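Local structure of 2-Keto-3-deoxy-(6-phospho-)gluconate aldolase (Thermoproteus tenax, 2R91) at residues E248-Y253 with K279-L284. The protein is an aldolase of the dihydrodipicolinate synthetase family, built on a closed eight-stranded TIM barrel and assembled from four chains. Residues are numbered along the deposited sequence; the frame is centred on the assembly and turned at random.
Sequences EIFQGY and KAKSQL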
loop_
_atom_site.group_PDB
_atom_site.type_symbol
_atom_site.label_atom_id
_atom_site.label_comp_id
_atom_site.label_asym_id
_atom_site.label_seq_id
_atom_site.Cartn_x
_atom_site.Cartn_y
_atom_site.Cartn_z
ATOM N N GLU A 248 23.045 10.758 -23.441
ATOM C CA GLU A 248 23.785 10.569 -24.703
ATOM C C GLU A 248 22.883 10.878 -25.906
ATOM O O GLU A 248 23.260 11.623 -26.822
ATOM C CB GLU A 248 24.350 9.141 -24.805
ATOM C CG GLU A 248 25.200 8.801 -23.589
ATOM C CD GLU A 248 26.339 7.832 -23.848
ATOM O OE1 GLU A 248 26.482 7.322 -25.006
ATOM O OE2 GLU A 248 27.103 7.597 -22.875
ATOM N N ILE A 249 21.681 10.303 -25.893
ATOM C CA ILE A 249 20.713 10.527 -26.984
ATOM C C ILE A 249 20.406 12.000 -27.254
ATOM O O ILE A 249 20.521 12.472 -28.387
ATOM C CB ILE A 249 19.388 9.785 -26.718
ATOM C CG1 ILE A 249 19.608 8.271 -26.827
ATOM C CG2 ILE A 249 18.284 10.259 -27.723
ATOM C CD1 ILE A 249 18.425 7.420 -26.265
ATOM N N PHE A 250 20.023 12.735 -26.220
ATOM C CA PHE A 250 19.543 14.082 -26.419
ATOM C C PHE A 250 20.630 15.164 -26.373
ATOM O O PHE A 250 20.439 16.263 -26.929
ATOM C CB PHE A 250 18.465 14.408 -25.398
ATOM C CG PHE A 250 17.156 13.680 -25.633
ATOM C CD1 PHE A 250 16.307 14.058 -26.675
ATOM C CD2 PHE A 250 16.768 12.652 -24.807
ATOM C CE1 PHE A 250 15.084 13.391 -26.885
ATOM C CE2 PHE A 250 15.550 11.984 -25.015
ATOM C CZ PHE A 250 14.728 12.346 -26.052
ATOM N N GLN A 251 21.729 14.882 -25.666
ATOM C CA GLN A 251 22.798 15.891 -25.484
ATOM C C GLN A 251 24.053 15.583 -26.311
ATOM O O GLN A 251 24.882 16.453 -26.516
ATOM C CB GLN A 251 23.171 16.056 -23.991
ATOM C CG GLN A 251 22.026 16.530 -23.110
ATOM C CD GLN A 251 21.432 17.833 -23.616
ATOM O OE1 GLN A 251 22.174 18.783 -23.934
ATOM N NE2 GLN A 251 20.085 17.891 -23.714
ATOM N N GLY A 252 24.203 14.348 -26.760
ATOM C CA GLY A 252 25.223 14.032 -27.753
ATOM C C GLY A 252 26.658 13.909 -27.253
ATOM O O GLY A 252 27.609 14.112 -28.024
ATOM N N TYR A 253 26.834 13.573 -25.981
ATOM C CA TYR A 253 28.175 13.280 -25.457
ATOM C C TYR A 253 28.101 12.071 -24.536
ATOM O O TYR A 253 27.005 11.667 -24.102
ATOM C CB TYR A 253 28.796 14.495 -24.728
ATOM C CG TYR A 253 27.916 15.109 -23.662
ATOM C CD1 TYR A 253 27.649 14.441 -22.466
ATOM C CD2 TYR A 253 27.347 16.359 -23.857
ATOM C CE1 TYR A 253 26.795 15.019 -21.479
ATOM C CE2 TYR A 253 26.538 16.948 -22.897
ATOM C CZ TYR A 253 26.263 16.257 -21.714
ATOM O OH TYR A 253 25.454 16.875 -20.811
ATOM N N LYS A 279 10.800 9.414 -32.120
ATOM C CA LYS A 279 9.648 10.210 -32.503
ATOM C C LYS A 279 9.502 11.450 -31.604
ATOM O O LYS A 279 9.489 12.588 -32.107
ATOM C CB LYS A 279 8.399 9.338 -32.458
ATOM C CG LYS A 279 7.092 10.091 -32.382
ATOM C CD LYS A 279 6.689 10.676 -33.697
ATOM C CE LYS A 279 5.177 10.874 -33.706
ATOM N NZ LYS A 279 4.756 11.725 -34.847
ATOM N N ALA A 280 9.419 11.242 -30.285
ATOM C CA ALA A 280 9.326 12.372 -29.355
ATOM C C ALA A 280 10.460 13.351 -29.590
ATOM O O ALA A 280 10.274 14.561 -29.518
ATOM C CB ALA A 280 9.318 11.897 -27.897
ATOM N N LYS A 281 11.638 12.827 -29.893
ATOM C CA LYS A 281 12.792 13.668 -30.142
ATOM C C LYS A 281 12.585 14.601 -31.336
ATOM O O LYS A 281 12.909 15.797 -31.269
ATOM C CB LYS A 281 14.026 12.815 -30.390
ATOM C CG LYS A 281 15.256 13.631 -30.594
ATOM C CD LYS A 281 16.505 12.794 -30.479
ATOM C CE LYS A 281 17.722 13.594 -30.911
ATOM N NZ LYS A 281 18.908 12.710 -31.195
ATOM N N SER A 282 12.069 14.044 -32.436
ATOM C CA SER A 282 11.852 14.819 -33.658
ATOM C C SER A 282 10.823 15.931 -33.430
ATOM O O SER A 282 10.932 17.004 -34.016
ATOM C CB SER A 282 11.437 13.906 -34.817
ATOM O OG SER A 282 10.114 13.422 -34.649
ATOM N N GLN A 283 9.854 15.677 -32.555
ATOM C CA GLN A 283 8.814 16.655 -32.217
ATOM C C GLN A 283 9.310 17.841 -31.385
ATOM O O GLN A 283 8.510 18.716 -31.018
ATOM C CB GLN A 283 7.661 15.979 -31.466
ATOM C CG GLN A 283 6.750 15.105 -32.312
ATOM C CD GLN A 283 5.743 14.327 -31.464
ATOM O OE1 GLN A 283 4.530 14.369 -31.717
ATOM N NE2 GLN A 283 6.240 13.614 -30.451
ATOM N N LEU A 284 10.609 17.880 -31.089
ATOM C CA LEU A 284 11.137 18.870 -30.149
ATOM C C LEU A 284 11.679 20.138 -30.803
ATOM O O LEU A 284 12.684 20.101 -31.525
ATOM C CB LEU A 284 12.180 18.244 -29.215
ATOM C CG LEU A 284 11.578 17.532 -28.005
ATOM C CD1 LEU A 284 12.648 16.883 -27.158
ATOM C CD2 LEU A 284 10.768 18.518 -27.186
#
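Lys281 and Phe250 meet between two helix ends and slide past each other in opposite directions, the lysine methylenes running obliquely past the CD1 and CE1 atoms of the ring while the ring runs in toward the lysine's own helix. The lysine chain is extended throughout: CG stands anti to the backbone N (chi1 -178°), and the later torsions keep the methylenes straight, which carries the amine right across to the opposite helix. On the way Lys281 CB lies 3.7 Å from Phe250 CE1, and Lys281 CD 4.0 Å from Phe250 CD1. At the far end Lys281 NZ donates to Ile249 O at 3.2 Å. The amine sits above the carbonyl plane, 39° out of it, with a C=O...N angle of 141°. This carbonyl belongs to the last turn of helix 239-251, where the C-terminal end of the helix dipole would probably favour a positive charge. Ile249 meets the lysine at an angle, its CG2 4.1 Å from Lys281 CD; the same methyl sits 4.0 Å above the centre of the Phe250 ring. Leu284 adds a looser apolar touch from just beyond the second helix, Phe250 CE1 to Leu284 CD1 at 4.3 Å, although this leucine is poorly ordered. The contact lies at the surface, its centre about 21 Å from the centre of the chain, in the C-terminal helices outside the barrel strands. It joins the end of helix 239-251 to the short helix 278-282, while helix 217-237 touches both segments, with Ile230 meeting Phe250 and Ala280, and Leu226 meeting Leu284.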